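Local coordinates for protein sgbp-b (Bacteroides uniformis, PDB 7K44) that probably binds xyloglucan at the bacterial cell surface as a glycan-binding component of a xyloglucan utilization locus, at residues F287-A292 with M375-F380; V227-D232 with C244-G249; F41-G46 with T117-T122; V62-A67 with A98-E103; I155-R160 with T179-P184. One frame throughout, in Å; residues are numbered along the deposited sequence. Where two conformers were deposited one is given.

Contact 1: residues F287-A292 with M375-F380; sequences FECFVA and MYFDNF. With CA (calcium ion), chain B.
Glu288 to Val291 pair with Met375 to Asp378 as antiparallel strands of the larger sheet in the calcium-bearing xyloglucan-binding domain. Glu288 with Asp378 and Phe290 with Tyr376 are hydrogen-bonded pairs, and Glu288 N reaches Asp378 O at 2.9 Å, nearly straight (165°). Between them, Cys289 and Phe377 form a non-hydrogen-bonded pair on the apolar face, where Cys289 SG lies obliquely 4.3 Å from the centroid of the Phe377 ring. CB of Phe287 sits over one face of the Phe380 ring, 3.8 Å from its centroid. The two rings are nearly parallel (28°) but slid apart, and CE2 of Phe287 meets the edge of Phe377. Phe377 and Phe380 also touch Leu360 of the facing sheet.

The face shared by Glu288, Asp378, Phe290 and Tyr376 is mixed: aromatic at one end, with carboxylates at the other. Glu288 is held by Ser133 and a salt bridge to Arg381. With CG of Asp378 opposite the backbone N (chi1 -155°), its carboxylate turns away from Glu288 and chelates the calcium ion through both oxygens, OD2 at 2.5 Å. Backbone carbonyls of Asn213, Asp241 and Lys243 and the carboxylate of Asp215 complete the protein ligands. A water on the metal donates to Asn379 OD1 at 2.7 Å, and Asp241 accepts from Asn379 ND2. Core packing on one face and a chelating aspartate on the other fit a calcium-bearing beta-sandwich.

Contact 2: residues V227-D232 with C244-G249; sequences VPVTAD and CYSISG
Pro228 and Tyr245 lie side by side on one face of an antiparallel strand pair in the beta-sandwich of the xyloglucan-binding domain, pointing the same way. The proline is placed over a face of the phenol ring: its CB is 3.9 Å from the Tyr245 centroid and 23° off the ring normal, a CH-pi contact displaced toward the rim. Its CD touches CE2 of Tyr245 at 3.6 Å. Phe220 also stacks with this tyrosine.

The opposite face of the pair carries Val227, Val229, Cys244 and Ser246. Val229 sets CB 4.1 Å from SG of Cys244 and turns its CG2 toward Ser246, and this patch packs on Tyr376 of the next strand. Pro228 occupies a non-hydrogen-bonded position, so its lack of an N-H costs this ladder nothing; the bonds fall on Val227 and Val229 to each side, with Cys244 N to Val229 O almost perfectly straight (179°).

At the Val227 end one carbonyl is gripped twice. OG of Ser246 is held between its own backbone N and carbonyl carbon (chi1 71°), within range of the facing strand. Val227 O therefore accepts from Ser246 N at 2.8 Å and from Ser246 OG at 2.9 Å, the two donors lying on opposite sides of the carbonyl plane.

Contact 3: residues F41-G46 with T117-T122; sequences FPVETG and TPFRRT
The Phe41 ring turns its edge to the backbone of Arg120 and Arg121, with CD1 of Phe41 3.4 Å from Arg121 O and CE1 of Phe41 3.6 Å from Arg120 O, both oxygens near the ring plane. Positively polarised ring hydrogens thus face carbonyl oxygens. The Phe119 ring is also met at its edge: CB of Val43 comes to CZ of Phe119 at 4.2 Å. Val43 O lies at the rim of the Arg121 guanidinium, close to its plane. The Arg120 guanidinium grips Thr122 side-on, NE donating to Thr122 O in the guanidinium plane (2.8 Å) and NH2 to Thr122 OG1.

Two hydrogen bonds make Val43 the centre of the contact. Its N donates to Arg121 O at 2.8 Å, nearly straight and in the carbonyl plane. In return Arg121 NH1 donates to Val43 O at 2.7 Å, from well above the plane of that carbonyl. The arginine chain bends at CG-CD (chi3 -26°), folding the guanidinium back toward the loop. A cis peptide joins Phe41 to Pro42.

The contact ties the loop between strands 33-39 and 48-54 of one sheet to the end of strand 114-120 in the other, at one end of the N-terminal beta-sandwich. Glu44 lies near NH1 but beyond salt-bridge range. The salt bridge from Arg121 NE to Asp102 probably fixes the rotation of the guanidinium and so directs NH1 at Val43 O.

Contact 4: residues V62-A67 with A98-E103; sequences VYFTTA and AGLIDE
Leu100 carries its CG trans to the backbone nitrogen (chi1 -170°), which takes the branch toward the Phe64 strand, and the rotation about CB-CG then brings CD1, not CD2, over the Phe64 ring. The fit is centred: Leu100 CD1 lies 3.4 Å from the ring centroid of Phe64 and only 7° off the normal, so all six ring carbons are at similar distances from the methyl in a CH-pi contact. Ile101 reaches the same strand by another route. Its CG1 stands between the backbone N and the carbonyl carbon (chi1 64°), and the chain then extends, directing CD1 along the end of the strand. There CD1 of Ile101 touches CB of Phe64 at 4.0 Å and comes close to Thr65 O, at 3.2 Å.

Phe64 points into the interior of the N-terminal beta-sandwich, where its ring also meets Phe119 edge-to-face. The loop 98-103, which leads from strand 91-95 of one sheet into strand 103-110 of the other, thus closes over the core at the end of strand 59-65. Leu100 fills part of that interior, since it touches Val43 and Phe119 too.

Where the strand ends, the chain makes an ST turn: Thr65 OG1 accepts from Ala67 N at 3.2 Å and is also hydrogen-bonded to Pro75 O. The turn carries Thr66 alongside the loop, with its CG2 near CG2 of Ile101. Past this apolar patch one water bridges the two backbones, donating to Thr66 O at 2.8 Å and to Glu103 O at 2.9 Å.

Contact 5: residues I155-R160 with T179-P184; sequences ITMGNR and TMPRAP
Polar contacts centre on Arg160, whose NE donates to Ala183 O at 2.8 Å. The donor stands well above the carbonyl plane, 57° out of it, and the N-H...O angle is bent; NH2 of Arg160 adds a weak bond to the same oxygen at 3.3 Å. The arginine chain folds at CB-CG (chi2 -80°), which lays its aliphatic part along the 179-184 backbone, with CD of Arg160 3.1 Å from Arg182 O.

The guanidinium groups of Arg160 and Arg182 stack flat on one another, centres 4.2 Å apart and planes at 24°, with NH2 of Arg182 above the middle of the Arg160 group. Both presumably carry a positive charge, and the Ala183 carbonyl bound to Arg160 probably offsets part of the like-charge repulsion.

Residues 155-160 hold the end of strand 152-157 and the two-residue turn that leads into strand 160-161, a beta-hairpin of the IPT/TIG domain, an immunoglobulin-like sandwich. The type II' turn runs from Met157 to Arg160, closed by paired backbone bonds between those two residues, with Gly158 at the positive-phi position. Loop 179-184 leads from strand 175-179 toward strand 188-194, passing from one sheet to the other.

Apolar packing occupies the inner side. CB of Met157 rests 4.1 Å from CG of Pro184. Met157 was modelled in two conformers; in one of them its sulfur crosses the end of Met180 and approaches Pro181, a less certain arrangement.

In the fold
Contacts 1 and 2 share one sheet of the xyloglucan-binding domain: strand 371-384 lies between 283-291 and 243-248, and Phe377 N reaches Tyr245 O at 2.9 Å. Asp378 of contact 1 binds the calcium ion, and the Cys244 side chain of contact 2 lies about 5 Å from it. Contacts 3 and 4 close the same end of the N-terminal sandwich, joined by a salt bridge from Arg121 NE to Asp102 OD1 (3.0 Å). Contact 5 lies in the IPT/TIG domain, between the N-terminal sandwich and the xyloglucan-binding domain, its centre about 21 Å from that of contact 1 and 33 Å from that of contact 3. Contacts 2 and 4 are furthest apart, about 60 Å between centres.

Contact 1: residues F287-A292 with M375-F380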
# COMPACT_ATOMS: atom_id res chain seq x y z
N PHE A 287 13.59 2.77 -1.86
CA PHE A 287 13.59 4.23 -2.00
C PHE A 287 12.24 4.73 -2.48
O PHE A 287 11.37 3.96 -2.90
CB PHE A 287 14.73 4.70 -2.92
CG PHE A 287 14.70 4.09 -4.29
CD1 PHE A 287 15.29 2.85 -4.54
CD2 PHE A 287 14.06 4.74 -5.34
CE1 PHE A 287 15.26 2.29 -5.82
CE2 PHE A 287 14.02 4.19 -6.62
CZ PHE A 287 14.61 2.96 -6.85
N GLU A 288 12.06 6.04 -2.40
CA GLU A 288 10.84 6.67 -2.87
C GLU A 288 11.12 7.32 -4.22
O GLU A 288 12.20 7.89 -4.43
CB GLU A 288 10.32 7.67 -1.84
CG GLU A 288 8.81 7.53 -1.60
CD GLU A 288 8.49 6.35 -0.69
OE1 GLU A 288 7.31 5.98 -0.56
OE2 GLU A 288 9.43 5.77 -0.12
N CYS A 289 10.18 7.18 -5.14
CA CYS A 289 10.33 7.68 -6.50
C CYS A 289 9.02 8.28 -7.00
O CYS A 289 7.95 7.70 -6.81
CB CYS A 289 10.79 6.56 -7.45
SG CYS A 289 11.07 7.09 -9.15
N PHE A 290 9.11 9.46 -7.60
CA PHE A 290 7.96 10.15 -8.17
C PHE A 290 8.22 10.32 -9.66
O PHE A 290 9.14 11.05 -10.05
CB PHE A 290 7.78 11.51 -7.48
CG PHE A 290 6.53 12.26 -7.89
CD1 PHE A 290 6.43 12.86 -9.15
CD2 PHE A 290 5.46 12.38 -7.01
CE1 PHE A 290 5.28 13.57 -9.52
CE2 PHE A 290 4.31 13.09 -7.37
CZ PHE A 290 4.23 13.67 -8.63
N VAL A 291 7.43 9.64 -10.48
CA VAL A 291 7.52 9.76 -11.94
C VAL A 291 6.47 10.77 -12.37
O VAL A 291 5.27 10.48 -12.30
CB VAL A 291 7.34 8.41 -12.63
CG1 VAL A 291 7.33 8.59 -14.16
CG2 VAL A 291 8.43 7.44 -12.21
N ALA A 292 6.90 11.95 -12.79
CA ALA A 292 5.94 12.99 -13.14
C ALA A 292 5.41 12.84 -14.56
O ALA A 292 4.30 13.30 -14.85
CB ALA A 292 6.57 14.37 -12.98
N MET A 375 11.56 12.84 -13.12
CA MET A 375 11.44 11.89 -12.03
C MET A 375 12.22 12.41 -10.83
O MET A 375 13.18 13.17 -10.99
CB MET A 375 12.01 10.52 -12.44
CG MET A 375 11.45 9.97 -13.74
SD MET A 375 12.45 8.60 -14.33
CE MET A 375 12.43 7.62 -12.85
N TYR A 376 11.80 11.99 -9.64
CA TYR A 376 12.37 12.45 -8.38
C TYR A 376 12.62 11.25 -7.47
O TYR A 376 11.85 10.28 -7.47
CB TYR A 376 11.42 13.43 -7.67
CG TYR A 376 10.99 14.58 -8.55
CD1 TYR A 376 9.94 14.44 -9.45
CD2 TYR A 376 11.66 15.78 -8.51
CE1 TYR A 376 9.57 15.49 -10.29
CE2 TYR A 376 11.29 16.84 -9.32
CZ TYR A 376 10.25 16.68 -10.21
OH TYR A 376 9.91 17.74 -11.03
N PHE A 377 13.69 11.35 -6.68
CA PHE A 377 14.17 10.25 -5.85
C PHE A 377 14.51 10.77 -4.45
O PHE A 377 15.08 11.86 -4.31
CB PHE A 377 15.46 9.67 -6.44
CG PHE A 377 15.29 9.05 -7.79
CD1 PHE A 377 15.39 9.81 -8.95
CD2 PHE A 377 15.03 7.69 -7.91
CE1 PHE A 377 15.24 9.22 -10.19
CE2 PHE A 377 14.86 7.10 -9.15
CZ PHE A 377 14.96 7.87 -10.29
N ASP A 378 14.23 9.96 -3.43
CA ASP A 378 14.56 10.33 -2.06
C ASP A 378 14.54 9.10 -1.17
O ASP A 378 14.01 8.04 -1.54
CB ASP A 378 13.56 11.38 -1.53
CG ASP A 378 14.12 12.27 -0.40
OD1 ASP A 378 15.25 12.08 0.11
OD2 ASP A 378 13.36 13.19 -0.03
N ASN A 379 15.09 9.26 0.02
CA ASN A 379 14.90 8.32 1.13
C ASN A 379 15.33 6.90 0.79
O ASN A 379 14.55 5.96 0.88
CB ASN A 379 13.47 8.37 1.66
CG ASN A 379 13.22 9.59 2.52
OD1 ASN A 379 14.16 10.17 3.07
ND2 ASN A 379 11.95 9.96 2.68
N PHE A 380 16.60 6.74 0.40
CA PHE A 380 17.16 5.41 0.20
C PHE A 380 17.44 4.78 1.56
O PHE A 380 18.09 5.38 2.42
CB PHE A 380 18.44 5.48 -0.63
CG PHE A 380 18.24 5.99 -2.03
CD1 PHE A 380 18.20 7.35 -2.29
CD2 PHE A 380 18.13 5.11 -3.09
CE1 PHE A 380 18.03 7.83 -3.59
CE2 PHE A 380 17.95 5.57 -4.39
CZ PHE A 380 17.90 6.93 -4.64
CA CA B . 15.04 14.24 1.45
O HOH W 1 10.00 8.17 1.58
O HOH W 2 14.45 12.81 3.30

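Contact 2: residues V227-D232 with C244-G249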
# COMPACT_ATOMS: atom_id res chain seq x y z
N VAL A 227 19.21 17.70 -10.58
CA VAL A 227 19.01 18.96 -9.87
C VAL A 227 18.25 18.70 -8.57
O VAL A 227 17.29 17.91 -8.58
CB VAL A 227 18.26 19.99 -10.73
CG1 VAL A 227 18.13 21.33 -10.01
CG2 VAL A 227 18.94 20.20 -12.08
N PRO A 228 18.63 19.31 -7.45
CA PRO A 228 17.84 19.16 -6.22
C PRO A 228 16.56 19.96 -6.28
O PRO A 228 16.49 21.03 -6.91
CB PRO A 228 18.76 19.74 -5.14
CG PRO A 228 19.59 20.76 -5.90
CD PRO A 228 19.83 20.14 -7.24
N VAL A 229 15.54 19.44 -5.61
CA VAL A 229 14.21 20.02 -5.56
C VAL A 229 13.69 19.91 -4.13
O VAL A 229 13.80 18.85 -3.52
CB VAL A 229 13.28 19.26 -6.53
CG1 VAL A 229 11.81 19.63 -6.32
CG2 VAL A 229 13.69 19.53 -7.98
N THR A 230 13.13 20.99 -3.61
CA THR A 230 12.35 20.95 -2.38
C THR A 230 10.96 21.44 -2.71
O THR A 230 10.78 22.59 -3.13
CB THR A 230 12.98 21.77 -1.25
OG1 THR A 230 14.32 21.33 -1.00
CG2 THR A 230 12.16 21.62 0.03
N ALA A 231 9.97 20.58 -2.53
CA ALA A 231 8.61 20.88 -2.94
C ALA A 231 7.96 21.87 -1.97
O ALA A 231 8.30 21.95 -0.79
CB ALA A 231 7.79 19.60 -2.98
N ASP A 232 7.00 22.62 -2.51
CA ASP A 232 6.22 23.55 -1.70
C ASP A 232 4.73 23.50 -2.04
O ASP A 232 3.99 24.40 -1.62
CB ASP A 232 6.76 24.99 -1.80
CG ASP A 232 6.56 25.62 -3.18
OD1 ASP A 232 6.00 24.98 -4.09
OD2 ASP A 232 6.95 26.80 -3.34
N CYS A 244 14.90 16.50 -2.34
CA CYS A 244 15.02 15.30 -3.15
C CYS A 244 15.81 15.66 -4.40
O CYS A 244 16.14 16.83 -4.62
CB CYS A 244 13.65 14.70 -3.50
SG CYS A 244 12.64 15.68 -4.61
N TYR A 245 16.18 14.67 -5.20
CA TYR A 245 16.90 14.92 -6.45
C TYR A 245 16.06 14.50 -7.65
O TYR A 245 15.39 13.46 -7.62
CB TYR A 245 18.32 14.30 -6.51
CG TYR A 245 19.37 15.28 -6.06
CD1 TYR A 245 19.50 15.61 -4.72
CD2 TYR A 245 20.20 15.92 -6.98
CE1 TYR A 245 20.45 16.52 -4.29
CE2 TYR A 245 21.17 16.85 -6.55
CZ TYR A 245 21.28 17.14 -5.21
OH TYR A 245 22.19 18.06 -4.74
N SER A 246 16.06 15.35 -8.67
CA SER A 246 15.37 15.08 -9.92
C SER A 246 16.34 14.64 -11.00
O SER A 246 17.50 15.07 -11.04
CB SER A 246 14.61 16.33 -10.38
OG SER A 246 15.50 17.34 -10.82
N ILE A 247 15.85 13.76 -11.87
CA ILE A 247 16.45 13.48 -13.17
C ILE A 247 15.44 13.92 -14.22
O ILE A 247 14.29 13.45 -14.21
CB ILE A 247 16.74 11.97 -13.33
CG1 ILE A 247 17.89 11.56 -12.41
CG2 ILE A 247 17.04 11.63 -14.78
CD1 ILE A 247 19.24 12.02 -12.88
N SER A 248 15.83 14.84 -15.10
CA SER A 248 14.83 15.39 -16.01
C SER A 248 15.50 15.90 -17.28
O SER A 248 16.69 16.23 -17.29
CB SER A 248 14.02 16.51 -15.36
OG SER A 248 14.80 17.68 -15.22
N GLY A 249 14.71 15.96 -18.35
CA GLY A 249 15.14 16.53 -19.61
C GLY A 249 14.68 15.68 -20.77
O GLY A 249 13.86 14.78 -20.62

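Contact 3: residues F41-G46 with T117-T122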
# COMPACT_ATOMS: atom_id res chain seq x y z
N PHE A 41 -22.05 -3.81 15.00
CA PHE A 41 -21.67 -5.00 15.75
C PHE A 41 -21.55 -4.68 17.23
O PHE A 41 -21.25 -3.54 17.61
CB PHE A 41 -20.34 -5.55 15.24
CG PHE A 41 -20.41 -6.14 13.86
CD1 PHE A 41 -20.94 -7.41 13.67
CD2 PHE A 41 -19.97 -5.42 12.76
CE1 PHE A 41 -21.02 -7.95 12.40
CE2 PHE A 41 -20.05 -5.96 11.48
CZ PHE A 41 -20.58 -7.23 11.30
N PRO A 42 -21.81 -5.66 18.11
CA PRO A 42 -22.31 -6.99 17.74
C PRO A 42 -23.79 -6.91 17.40
O PRO A 42 -24.47 -5.98 17.83
CB PRO A 42 -22.11 -7.79 19.02
CG PRO A 42 -22.26 -6.78 20.11
CD PRO A 42 -21.63 -5.53 19.57
N VAL A 43 -24.26 -7.85 16.59
CA VAL A 43 -25.66 -7.89 16.20
C VAL A 43 -26.44 -8.55 17.33
O VAL A 43 -26.27 -9.74 17.59
CB VAL A 43 -25.86 -8.63 14.88
CG1 VAL A 43 -27.31 -8.59 14.47
CG2 VAL A 43 -24.97 -8.01 13.79
N GLU A 44 -27.26 -7.76 18.02
CA GLU A 44 -28.11 -8.23 19.10
C GLU A 44 -29.56 -8.24 18.62
O GLU A 44 -29.89 -7.74 17.54
CB GLU A 44 -27.99 -7.31 20.32
CG GLU A 44 -26.56 -7.05 20.80
CD GLU A 44 -25.98 -8.21 21.60
OE1 GLU A 44 -24.76 -8.19 21.88
OE2 GLU A 44 -26.74 -9.14 21.93
N THR A 45 -30.43 -8.82 19.44
CA THR A 45 -31.85 -8.74 19.16
C THR A 45 -32.26 -7.29 18.95
O THR A 45 -31.97 -6.42 19.78
CB THR A 45 -32.64 -9.35 20.32
OG1 THR A 45 -32.18 -10.69 20.55
CG2 THR A 45 -34.13 -9.39 19.99
N GLY A 46 -32.92 -7.03 17.83
CA GLY A 46 -33.38 -5.70 17.51
C GLY A 46 -32.40 -4.84 16.74
O GLY A 46 -32.79 -3.77 16.27
N THR A 117 -25.56 -14.67 1.63
CA THR A 117 -24.29 -14.03 1.96
C THR A 117 -23.85 -14.57 3.31
O THR A 117 -24.70 -14.94 4.13
CB THR A 117 -24.45 -12.50 2.02
OG1 THR A 117 -23.16 -11.88 2.14
CG2 THR A 117 -25.32 -12.07 3.20
N PRO A 118 -22.55 -14.66 3.56
CA PRO A 118 -22.09 -15.08 4.89
C PRO A 118 -22.59 -14.11 5.95
O PRO A 118 -22.76 -12.92 5.70
CB PRO A 118 -20.56 -15.02 4.78
CG PRO A 118 -20.28 -15.10 3.33
CD PRO A 118 -21.42 -14.40 2.65
N PHE A 119 -22.85 -14.64 7.15
CA PHE A 119 -23.26 -13.84 8.28
C PHE A 119 -22.56 -14.31 9.54
O PHE A 119 -22.43 -15.52 9.77
CB PHE A 119 -24.79 -13.89 8.53
CG PHE A 119 -25.21 -13.13 9.75
CD1 PHE A 119 -25.30 -11.75 9.72
CD2 PHE A 119 -25.44 -13.78 10.96
CE1 PHE A 119 -25.64 -11.04 10.85
CE2 PHE A 119 -25.78 -13.08 12.09
CZ PHE A 119 -25.89 -11.71 12.04
N ARG A 120 -22.11 -13.36 10.36
CA ARG A 120 -21.73 -13.64 11.74
C ARG A 120 -22.12 -12.45 12.61
O ARG A 120 -22.17 -11.31 12.15
CB ARG A 120 -20.25 -14.00 11.89
CG ARG A 120 -19.30 -13.09 11.15
CD ARG A 120 -17.85 -13.44 11.46
NE ARG A 120 -17.51 -13.21 12.86
CZ ARG A 120 -16.87 -14.09 13.62
NH1 ARG A 120 -16.48 -15.26 13.12
NH2 ARG A 120 -16.60 -13.80 14.89
N ARG A 121 -22.41 -12.74 13.88
CA ARG A 121 -22.95 -11.74 14.79
C ARG A 121 -21.90 -10.79 15.33
O ARG A 121 -22.26 -9.70 15.79
CB ARG A 121 -23.61 -12.40 16.00
CG ARG A 121 -25.01 -12.90 15.80
CD ARG A 121 -25.67 -13.17 17.14
NE ARG A 121 -24.70 -13.47 18.19
CZ ARG A 121 -24.34 -12.62 19.15
NH1 ARG A 121 -24.86 -11.40 19.20
NH2 ARG A 121 -23.44 -12.99 20.06
N THR A 122 -20.63 -11.17 15.33
CA THR A 122 -19.59 -10.36 15.94
C THR A 122 -18.55 -10.00 14.89
O THR A 122 -18.35 -10.73 13.91
CB THR A 122 -18.91 -11.11 17.09
OG1 THR A 122 -18.48 -12.39 16.62
CG2 THR A 122 -19.90 -11.31 18.23

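Contact 4: residues V62-A67 with A98-E103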
# COMPACT_ATOMS: atom_id res chain seq x y z
N VAL A 62 -37.13 -14.18 3.97
CA VAL A 62 -35.81 -13.73 4.40
C VAL A 62 -35.49 -14.50 5.67
O VAL A 62 -36.32 -14.55 6.59
CB VAL A 62 -35.80 -12.21 4.66
CG1 VAL A 62 -34.43 -11.76 5.17
CG2 VAL A 62 -36.17 -11.46 3.40
N TYR A 63 -34.32 -15.12 5.72
CA TYR A 63 -34.03 -15.93 6.90
C TYR A 63 -32.53 -16.11 7.07
O TYR A 63 -31.76 -16.04 6.10
CB TYR A 63 -34.73 -17.29 6.86
CG TYR A 63 -34.34 -18.19 5.69
CD1 TYR A 63 -34.96 -18.07 4.46
CD2 TYR A 63 -33.35 -19.16 5.83
CE1 TYR A 63 -34.61 -18.88 3.39
CE2 TYR A 63 -33.00 -19.98 4.77
CZ TYR A 63 -33.63 -19.84 3.55
OH TYR A 63 -33.27 -20.65 2.49
N PHE A 64 -32.12 -16.32 8.32
CA PHE A 64 -30.78 -16.78 8.66
C PHE A 64 -30.77 -18.30 8.70
O PHE A 64 -31.75 -18.93 9.14
CB PHE A 64 -30.37 -16.24 10.03
CG PHE A 64 -30.27 -14.74 10.10
CD1 PHE A 64 -31.39 -13.97 10.38
CD2 PHE A 64 -29.06 -14.09 9.91
CE1 PHE A 64 -31.30 -12.57 10.46
CE2 PHE A 64 -28.96 -12.70 9.99
CZ PHE A 64 -30.09 -11.95 10.27
N THR A 65 -29.67 -18.88 8.24
CA THR A 65 -29.52 -20.33 8.19
C THR A 65 -28.14 -20.71 8.71
O THR A 65 -27.17 -19.96 8.56
CB THR A 65 -29.72 -20.88 6.77
OG1 THR A 65 -29.69 -22.32 6.80
CG2 THR A 65 -28.66 -20.40 5.80
N THR A 66 -28.05 -21.89 9.32
CA THR A 66 -26.73 -22.41 9.68
C THR A 66 -25.95 -22.89 8.46
O THR A 66 -24.72 -23.01 8.54
CB THR A 66 -26.87 -23.55 10.69
OG1 THR A 66 -27.88 -24.46 10.23
CG2 THR A 66 -27.25 -23.01 12.06
N ALA A 67 -26.62 -23.16 7.35
CA ALA A 67 -25.95 -23.60 6.14
C ALA A 67 -25.01 -22.52 5.62
O ALA A 67 -25.28 -21.32 5.71
CB ALA A 67 -26.97 -23.94 5.05
N ALA A 98 -34.90 -12.30 17.56
CA ALA A 98 -34.37 -12.94 18.75
C ALA A 98 -33.86 -14.34 18.42
O ALA A 98 -34.27 -14.97 17.44
CB ALA A 98 -35.44 -13.02 19.84
N GLY A 99 -32.93 -14.82 19.24
CA GLY A 99 -32.37 -16.14 19.04
C GLY A 99 -31.51 -16.25 17.81
O GLY A 99 -31.49 -17.31 17.16
N LEU A 100 -30.80 -15.18 17.46
CA LEU A 100 -30.02 -15.15 16.24
C LEU A 100 -28.84 -16.12 16.31
O LEU A 100 -28.16 -16.23 17.34
CB LEU A 100 -29.51 -13.74 16.01
CG LEU A 100 -28.86 -13.46 14.66
CD1 LEU A 100 -29.77 -13.90 13.53
CD2 LEU A 100 -28.54 -11.98 14.56
N ILE A 101 -28.60 -16.82 15.20
CA ILE A 101 -27.45 -17.71 15.12
C ILE A 101 -26.16 -16.90 15.24
O ILE A 101 -26.10 -15.70 14.95
CB ILE A 101 -27.48 -18.50 13.80
CG1 ILE A 101 -27.37 -17.55 12.62
CG2 ILE A 101 -28.76 -19.32 13.71
CD1 ILE A 101 -27.17 -18.24 11.30
N ASP A 102 -25.09 -17.58 15.66
CA ASP A 102 -23.80 -16.91 15.78
C ASP A 102 -23.11 -16.76 14.43
O ASP A 102 -22.45 -15.75 14.17
CB ASP A 102 -22.90 -17.67 16.75
CG ASP A 102 -23.28 -17.43 18.19
OD1 ASP A 102 -23.77 -16.32 18.50
OD2 ASP A 102 -23.07 -18.34 19.02
N GLU A 103 -23.25 -17.76 13.56
CA GLU A 103 -22.70 -17.68 12.21
C GLU A 103 -23.42 -18.64 11.28
O GLU A 103 -23.93 -19.68 11.71
CB GLU A 103 -21.18 -17.93 12.16
CG GLU A 103 -20.65 -18.98 13.11
CD GLU A 103 -19.12 -19.05 13.06
OE1 GLU A 103 -18.57 -19.19 11.95
OE2 GLU A 103 -18.48 -18.94 14.13
O HOH W 3 -23.06 -22.29 10.71

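Contact 5: residues I155-R160 with T179-P184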
# COMPACT_ATOMS: atom_id res chain seq x y z
N ILE A 155 -6.08 5.40 13.15
CA ILE A 155 -4.93 4.93 12.39
C ILE A 155 -3.72 5.64 12.96
O ILE A 155 -3.67 6.88 12.98
CB ILE A 155 -5.09 5.20 10.89
CG1 ILE A 155 -6.39 4.58 10.37
CG2 ILE A 155 -3.88 4.64 10.13
CD1 ILE A 155 -6.63 4.78 8.90
N THR A 156 -2.75 4.87 13.44
CA THR A 156 -1.64 5.42 14.20
C THR A 156 -0.31 4.88 13.69
O THR A 156 -0.24 3.82 13.06
CB THR A 156 -1.78 5.11 15.70
OG1 THR A 156 -1.76 3.69 15.89
CG2 THR A 156 -3.11 5.65 16.23
N MET A 157 0.74 5.63 14.00
CA MET A 157 2.10 5.25 13.61
C MET A 157 3.02 5.87 14.66
O MET A 157 3.28 7.08 14.63
CB MET A 157 2.43 5.76 12.22
CG MET A 157 1.81 7.11 11.91
SD MET A 157 1.89 7.56 10.18
CE MET A 157 0.88 6.30 9.42
N GLY A 158 3.51 5.05 15.58
CA GLY A 158 4.29 5.62 16.67
C GLY A 158 3.42 6.57 17.47
O GLY A 158 2.29 6.24 17.86
N ASN A 159 3.92 7.78 17.71
CA ASN A 159 3.17 8.79 18.44
C ASN A 159 2.39 9.74 17.53
O ASN A 159 2.04 10.85 17.95
CB ASN A 159 4.11 9.58 19.36
CG ASN A 159 5.13 10.39 18.58
OD1 ASN A 159 5.44 10.07 17.43
ND2 ASN A 159 5.65 11.44 19.21
N ARG A 160 2.10 9.33 16.30
CA ARG A 160 1.30 10.12 15.37
C ARG A 160 -0.03 9.43 15.12
O ARG A 160 -0.11 8.21 15.08
CB ARG A 160 2.01 10.28 14.02
CG ARG A 160 3.42 10.82 14.11
CD ARG A 160 3.44 12.34 14.29
NE ARG A 160 4.82 12.81 14.42
CZ ARG A 160 5.41 13.06 15.58
NH1 ARG A 160 4.73 12.92 16.71
NH2 ARG A 160 6.67 13.47 15.61
N THR A 179 -4.42 10.52 4.45
CA THR A 179 -3.33 11.47 4.24
C THR A 179 -2.26 11.24 5.30
O THR A 179 -2.56 11.19 6.50
CB THR A 179 -3.84 12.91 4.30
OG1 THR A 179 -4.83 13.09 3.29
CG2 THR A 179 -2.68 13.89 4.10
N MET A 180 -1.03 11.10 4.86
CA MET A 180 0.05 10.86 5.79
C MET A 180 0.24 12.09 6.67
O MET A 180 0.42 13.20 6.15
CB MET A 180 1.34 10.57 5.01
CG MET A 180 2.56 10.41 5.88
SD MET A 180 2.46 8.88 6.84
CE MET A 180 3.87 9.15 7.91
N PRO A 181 0.22 11.94 7.99
CA PRO A 181 0.44 13.09 8.87
C PRO A 181 1.91 13.41 9.03
O PRO A 181 2.75 12.90 8.28
CB PRO A 181 -0.16 12.60 10.20
CG PRO A 181 0.05 11.12 10.17
CD PRO A 181 -0.10 10.71 8.73
N ARG A 182 2.24 14.28 9.99
CA ARG A 182 3.63 14.55 10.33
C ARG A 182 4.36 13.24 10.59
O ARG A 182 3.81 12.31 11.19
CB ARG A 182 3.68 15.41 11.59
CG ARG A 182 5.04 16.01 11.87
CD ARG A 182 4.91 17.29 12.67
NE ARG A 182 4.94 17.02 14.11
CZ ARG A 182 3.86 16.92 14.87
NH1 ARG A 182 2.65 17.06 14.34
NH2 ARG A 182 3.98 16.68 16.17
N ALA A 183 5.61 13.18 10.14
CA ALA A 183 6.37 11.94 10.16
C ALA A 183 6.60 11.46 11.59
O ALA A 183 6.84 12.28 12.49
CB ALA A 183 7.72 12.16 9.48
N PRO A 184 6.55 10.16 11.84
CA PRO A 184 7.02 9.60 13.12
C PRO A 184 8.50 9.90 13.33
O PRO A 184 9.23 10.29 12.41
CB PRO A 184 6.82 8.09 12.94
CG PRO A 184 5.86 7.95 11.80
CD PRO A 184 6.08 9.12 10.91